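Side-chain contacts in putative signal recognition particle protein (PDB 5CK4), which binds GDP in this structure and is probably the GTP-binding, Arf-like beta subunit of the signal recognition particle receptor at the endoplasmic reticulum membrane: residues T33-L38 with E306-W311; A164-L169 with R310-R315. All coordinates share one frame; numbering follows the deposited sequence.

Interaction 1: T33-L38 with E306-W311; sequences TALLTL and ERWWRW. With GDP (guanosine-5'-diphosphate), chain C.
L35, on the helix that follows the phosphate-binding loop, brings one methyl group, CD1, against two tryptophans of the C-terminal helix. L35 CD1 lies 3.6 Å from W309 CH2, and the same methyl is 3.9 Å from W308 CZ3. At W308 it sits beside the rim of the indole, near the ring plane; at W309 its approach is oblique. A chi1 of -173° sets the leucine CG anti to the backbone N and carries CD1 to the indoles, and W309 reaches it from the opposite direction. These three residues are buried, yet the nearest CA atoms, those of L35 and W308, remain 10.7 Å apart, so long side chains rather than close backbones join the helices. One turn on, L38 also faces the C-terminal helix but packs more loosely, touching A305 just before it, while E306, R307 and R310 of that helix are exposed. W308 NE1 is hydrogen-bonded to M294 O.

On the nucleotide side of helix 32-40 the contacts turn polar. GDP O1B accepts from both T33 N and T33 OG1, the latter at 2.8 Å, and A34 N donates to GDP O1A over 2.8 Å with an N-H...O angle of 152°. This is the end of a P-loop, whose G29, G31 and K32 also bind GDP. With no hydrogen bond between the segments, the chemistry implies a division of labour: the helix meets the tryptophans by apolar packing on one side, and its first turn binds the phosphates by directional hydrogen bonds.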
# COMPACT_ATOMS: atom_id res chain seq x y z
N THR A 33 -2.78 -13.26 -0.94
CA THR A 33 -3.58 -14.28 -1.60
C THR A 33 -4.88 -14.50 -0.84
O THR A 33 -5.96 -14.56 -1.44
CB THR A 33 -2.82 -15.62 -1.73
OG1 THR A 33 -1.58 -15.42 -2.43
CG2 THR A 33 -3.67 -16.66 -2.48
N ALA A 34 -4.76 -14.60 0.48
CA ALA A 34 -5.93 -14.80 1.34
C ALA A 34 -6.93 -13.65 1.21
O ALA A 34 -8.14 -13.87 1.13
CB ALA A 34 -5.49 -14.98 2.79
N LEU A 35 -6.42 -12.42 1.20
CA LEU A 35 -7.27 -11.24 1.08
C LEU A 35 -8.00 -11.21 -0.26
O LEU A 35 -9.20 -10.92 -0.30
CB LEU A 35 -6.45 -9.96 1.25
CG LEU A 35 -7.20 -8.63 1.33
CD1 LEU A 35 -8.21 -8.62 2.47
CD2 LEU A 35 -6.19 -7.50 1.49
N LEU A 36 -7.29 -11.50 -1.34
CA LEU A 36 -7.90 -11.57 -2.66
C LEU A 36 -9.01 -12.62 -2.68
O LEU A 36 -10.08 -12.41 -3.26
CB LEU A 36 -6.85 -11.88 -3.73
CG LEU A 36 -7.34 -11.98 -5.18
CD1 LEU A 36 -8.11 -10.73 -5.58
CD2 LEU A 36 -6.18 -12.25 -6.14
N THR A 37 -8.77 -13.75 -2.03
CA THR A 37 -9.75 -14.83 -1.97
C THR A 37 -11.01 -14.35 -1.25
O THR A 37 -12.12 -14.61 -1.70
CB THR A 37 -9.20 -16.08 -1.28
OG1 THR A 37 -8.09 -16.59 -2.03
CG2 THR A 37 -10.26 -17.16 -1.17
N LEU A 38 -10.82 -13.63 -0.15
CA LEU A 38 -11.94 -13.10 0.62
C LEU A 38 -12.71 -12.08 -0.22
O LEU A 38 -13.94 -12.08 -0.25
CB LEU A 38 -11.46 -12.44 1.91
CG LEU A 38 -12.55 -11.82 2.79
CD1 LEU A 38 -13.58 -12.86 3.18
CD2 LEU A 38 -11.96 -11.17 4.04
N GLU A 306 -13.92 -5.54 6.54
CA GLU A 306 -14.89 -4.59 6.01
C GLU A 306 -14.48 -3.11 6.11
O GLU A 306 -14.79 -2.32 5.22
CB GLU A 306 -16.27 -4.81 6.63
CG GLU A 306 -17.03 -5.97 6.01
CD GLU A 306 -17.39 -5.73 4.54
OE1 GLU A 306 -17.52 -4.56 4.13
OE2 GLU A 306 -17.55 -6.72 3.80
N ARG A 307 -13.81 -2.74 7.20
CA ARG A 307 -13.35 -1.36 7.34
C ARG A 307 -12.34 -1.00 6.25
O ARG A 307 -12.31 0.14 5.77
CB ARG A 307 -12.73 -1.10 8.72
CG ARG A 307 -13.73 -1.12 9.86
CD ARG A 307 -13.29 -0.18 10.98
NE ARG A 307 -13.20 1.20 10.51
CZ ARG A 307 -12.15 1.99 10.70
NH1 ARG A 307 -11.08 1.55 11.36
NH2 ARG A 307 -12.16 3.23 10.23
N TRP A 308 -11.51 -1.97 5.85
CA TRP A 308 -10.57 -1.76 4.75
C TRP A 308 -11.34 -1.48 3.47
O TRP A 308 -11.03 -0.53 2.75
CB TRP A 308 -9.68 -2.98 4.53
CG TRP A 308 -8.64 -3.25 5.57
CD1 TRP A 308 -8.07 -2.37 6.44
CD2 TRP A 308 -8.02 -4.52 5.84
NE1 TRP A 308 -7.14 -3.01 7.23
CE2 TRP A 308 -7.10 -4.33 6.88
CE3 TRP A 308 -8.18 -5.81 5.30
CZ2 TRP A 308 -6.31 -5.37 7.38
CZ3 TRP A 308 -7.40 -6.84 5.80
CH2 TRP A 308 -6.48 -6.62 6.84
N TRP A 309 -12.35 -2.30 3.17
CA TRP A 309 -13.13 -2.14 1.94
C TRP A 309 -13.87 -0.80 1.91
O TRP A 309 -14.05 -0.20 0.85
CB TRP A 309 -14.16 -3.27 1.75
CG TRP A 309 -13.63 -4.69 1.78
CD1 TRP A 309 -14.21 -5.75 2.41
CD2 TRP A 309 -12.43 -5.19 1.16
NE1 TRP A 309 -13.45 -6.88 2.22
CE2 TRP A 309 -12.35 -6.57 1.47
CE3 TRP A 309 -11.41 -4.62 0.39
CZ2 TRP A 309 -11.30 -7.38 1.03
CZ3 TRP A 309 -10.37 -5.42 -0.04
CH2 TRP A 309 -10.33 -6.78 0.27
N ARG A 310 -14.33 -0.36 3.08
CA ARG A 310 -15.07 0.90 3.18
C ARG A 310 -14.16 2.09 2.89
O ARG A 310 -14.54 3.01 2.17
CB ARG A 310 -15.66 1.03 4.58
CG ARG A 310 -16.53 2.25 4.80
CD ARG A 310 -17.32 2.13 6.10
NE ARG A 310 -18.17 0.93 6.13
CZ ARG A 310 -17.89 -0.19 6.79
NH1 ARG A 310 -16.77 -0.28 7.51
NH2 ARG A 310 -18.72 -1.22 6.75
N TRP A 311 -12.95 2.06 3.46
CA TRP A 311 -11.99 3.14 3.29
C TRP A 311 -11.65 3.34 1.81
O TRP A 311 -11.65 4.47 1.31
CB TRP A 311 -10.72 2.82 4.11
CG TRP A 311 -9.75 3.96 4.24
CD1 TRP A 311 -9.70 4.88 5.25
CD2 TRP A 311 -8.67 4.28 3.35
NE1 TRP A 311 -8.66 5.76 5.03
CE2 TRP A 311 -8.02 5.41 3.87
CE3 TRP A 311 -8.22 3.73 2.15
CZ2 TRP A 311 -6.92 5.99 3.24
CZ3 TRP A 311 -7.12 4.31 1.52
CH2 TRP A 311 -6.49 5.42 2.07
PB GDP C . 0.83 -13.76 0.63
O1B GDP C . 0.03 -13.94 -0.63
O2B GDP C . 0.96 -12.28 0.95
O3B GDP C . 2.23 -14.33 0.52
O3A GDP C . 0.12 -14.44 1.89
PA GDP C . -0.91 -15.68 1.91
O1A GDP C . -2.24 -15.28 1.36
O2A GDP C . -0.34 -16.90 1.23
O5' GDP C . -0.97 -15.83 3.49
C5' GDP C . 0.19 -16.21 4.21
C4' GDP C . -0.26 -17.00 5.43
O4' GDP C . -0.89 -16.12 6.36
C3' GDP C . -1.29 -18.07 5.07
O3' GDP C . -1.05 -19.18 5.94
C2' GDP C . -2.62 -17.44 5.46
O2' GDP C . -3.60 -18.40 5.84
C1' GDP C . -2.21 -16.60 6.65
N9 GDP C . -3.13 -15.46 6.87
C8 GDP C . -3.59 -14.58 5.96
N7 GDP C . -4.38 -13.65 6.56
C5 GDP C . -4.41 -13.94 7.87
C6 GDP C . -5.06 -13.38 9.07
O6 GDP C . -5.78 -12.36 8.96
N1 GDP C . -4.82 -13.98 10.25
C2 GDP C . -4.04 -15.08 10.36
N2 GDP C . -3.86 -15.64 11.58
N3 GDP C . -3.42 -15.65 9.31
C4 GDP C . -3.58 -15.13 8.07

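Interaction 2: A164-L169 with R310-R315; sequences AVIFLL and RWIGER
I312 packs the C-terminal helix against A164 and I166 on a central strand of the P-loop GTPase fold, a parallel-rich sheet flanked by helices. Of the residues here, I312 has the most surface buried by the contact, followed by A164 and I166. Strand 159-170 runs between strands 21-25 and 214-219, parallel to both, so the helix end lies over the interior of the sheet rather than its margin.

The terminal methyl of I312 serves both strand residues: I312 CD1 is 3.9 Å from A164 CB and 3.8 Å from I166 CG1. A164, whose CB points at the helix, has its CA 7.1 Å from I312 CA, the nearest CA pair of the two segments. I166 starts from a less direct bearing, but its CG1 branch, anti to the carbonyl carbon (chi1 -64°), carries CD1 across to I312 CG1 at 4.0 Å. The two isoleucine side chains therefore meet at a slant: I166 CG1 and CD1 both meet I312 CG1, and I166 CG1 also meets I312 CD1. V165 points away from the helix and touches I212 and I25. All of this is apolar packing, without a hydrogen bond between the segments. V22 of the adjacent strand and F111 also touch I312.

Beyond the strand contact, the chain end folds back on its own helix. R315 NE lies over one face of the W311 indole, offset toward its rim, in a cation-pi contact, and a salt bridge to E290 holds R315 NH2. R315 NH1, with the acceptor close to the guanidinium plane, donates to W311 O at 3.0 Å and a N-H...O angle of 155°.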
# COMPACT_ATOMS: atom_id res chain seq x y z
N ALA A 164 -6.04 3.47 -6.14
CA ALA A 164 -5.58 3.33 -4.76
C ALA A 164 -4.61 2.19 -4.59
O ALA A 164 -4.48 1.32 -5.45
CB ALA A 164 -6.77 3.16 -3.81
N VAL A 165 -3.94 2.18 -3.44
CA VAL A 165 -3.00 1.13 -3.09
C VAL A 165 -3.35 0.61 -1.71
O VAL A 165 -3.58 1.38 -0.79
CB VAL A 165 -1.56 1.69 -3.04
CG1 VAL A 165 -0.59 0.69 -2.36
CG2 VAL A 165 -1.09 2.05 -4.43
N ILE A 166 -3.40 -0.71 -1.55
CA ILE A 166 -3.40 -1.28 -0.21
C ILE A 166 -2.03 -1.90 0.03
O ILE A 166 -1.59 -2.77 -0.74
CB ILE A 166 -4.49 -2.35 -0.05
CG1 ILE A 166 -5.88 -1.74 -0.19
CG2 ILE A 166 -4.34 -3.05 1.31
CD1 ILE A 166 -7.02 -2.80 -0.22
N PHE A 167 -1.33 -1.44 1.07
CA PHE A 167 -0.06 -2.05 1.45
C PHE A 167 -0.31 -2.96 2.65
O PHE A 167 -0.54 -2.47 3.77
CB PHE A 167 0.98 -0.99 1.79
CG PHE A 167 2.35 -1.55 2.09
CD1 PHE A 167 2.68 -1.99 3.37
CD2 PHE A 167 3.30 -1.68 1.07
CE1 PHE A 167 3.94 -2.53 3.63
CE2 PHE A 167 4.55 -2.21 1.33
CZ PHE A 167 4.88 -2.63 2.60
N LEU A 168 -0.27 -4.27 2.42
CA LEU A 168 -0.60 -5.25 3.46
C LEU A 168 0.66 -5.75 4.15
O LEU A 168 1.65 -6.05 3.50
CB LEU A 168 -1.33 -6.44 2.85
CG LEU A 168 -2.13 -7.43 3.72
CD1 LEU A 168 -3.39 -6.78 4.29
CD2 LEU A 168 -2.51 -8.63 2.88
N LEU A 169 0.61 -5.84 5.48
CA LEU A 169 1.71 -6.40 6.26
C LEU A 169 1.16 -7.32 7.36
O LEU A 169 -0.02 -7.22 7.74
CB LEU A 169 2.58 -5.28 6.88
CG LEU A 169 1.89 -4.27 7.82
CD1 LEU A 169 1.82 -4.79 9.28
CD2 LEU A 169 2.59 -2.93 7.77
N ARG A 310 -14.33 -0.36 3.08
CA ARG A 310 -15.07 0.90 3.18
C ARG A 310 -14.16 2.09 2.89
O ARG A 310 -14.54 3.01 2.17
CB ARG A 310 -15.66 1.03 4.58
CG ARG A 310 -16.53 2.25 4.80
CD ARG A 310 -17.32 2.13 6.10
NE ARG A 310 -18.17 0.93 6.13
CZ ARG A 310 -17.89 -0.19 6.79
NH1 ARG A 310 -16.77 -0.28 7.51
NH2 ARG A 310 -18.72 -1.22 6.75
N TRP A 311 -12.95 2.06 3.46
CA TRP A 311 -11.99 3.14 3.29
C TRP A 311 -11.65 3.34 1.81
O TRP A 311 -11.65 4.47 1.31
CB TRP A 311 -10.72 2.82 4.11
CG TRP A 311 -9.75 3.96 4.24
CD1 TRP A 311 -9.70 4.88 5.25
CD2 TRP A 311 -8.67 4.28 3.35
NE1 TRP A 311 -8.66 5.76 5.03
CE2 TRP A 311 -8.02 5.41 3.87
CE3 TRP A 311 -8.22 3.73 2.15
CZ2 TRP A 311 -6.92 5.99 3.24
CZ3 TRP A 311 -7.12 4.31 1.52
CH2 TRP A 311 -6.49 5.42 2.07
N ILE A 312 -11.37 2.24 1.12
CA ILE A 312 -11.07 2.27 -0.31
C ILE A 312 -12.27 2.71 -1.14
O ILE A 312 -12.15 3.56 -2.02
CB ILE A 312 -10.58 0.89 -0.81
CG1 ILE A 312 -9.26 0.51 -0.14
CG2 ILE A 312 -10.44 0.89 -2.33
CD1 ILE A 312 -8.07 1.32 -0.59
N GLY A 313 -13.42 2.11 -0.84
CA GLY A 313 -14.66 2.44 -1.52
C GLY A 313 -15.02 3.92 -1.48
O GLY A 313 -15.58 4.45 -2.43
N GLU A 314 -14.70 4.59 -0.38
CA GLU A 314 -15.03 6.01 -0.24
C GLU A 314 -14.06 6.92 -1.01
O GLU A 314 -14.27 8.13 -1.08
CB GLU A 314 -15.06 6.42 1.23
CG GLU A 314 -16.24 5.88 2.00
CD GLU A 314 -16.15 6.14 3.48
OE1 GLU A 314 -15.12 6.68 3.93
OE2 GLU A 314 -17.12 5.81 4.20
N ARG A 315 -13.02 6.33 -1.59
CA ARG A 315 -11.93 7.13 -2.16
C ARG A 315 -11.61 6.89 -3.64
O ARG A 315 -10.65 7.45 -4.16
CB ARG A 315 -10.65 6.93 -1.34
CG ARG A 315 -10.65 7.68 -0.03
CD ARG A 315 -9.60 7.16 0.92
NE ARG A 315 -9.59 7.96 2.14
CZ ARG A 315 -10.43 7.80 3.15
NH1 ARG A 315 -11.36 6.84 3.10
NH2 ARG A 315 -10.35 8.59 4.21

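In the fold
From the N terminus, the chain passes strand 21-25 and enters helix 32-40, which supplies the first half of interaction 1; strand 159-170 comes later and supplies the first half of interaction 2. Both contacts close on helix 306-313, sharing R310 and W311. Interaction 2 begins inside the span of interaction 1 and ends four residues further on, so its loop lies almost wholly within the longer one without strict nesting. Their centres are 9 Å apart. They meet directly where L168 CD1 lies 4.0 Å from both W308 CH2 and L35 CD2, so the phosphate-binding helix, central strand and last helix pack together through these side chains.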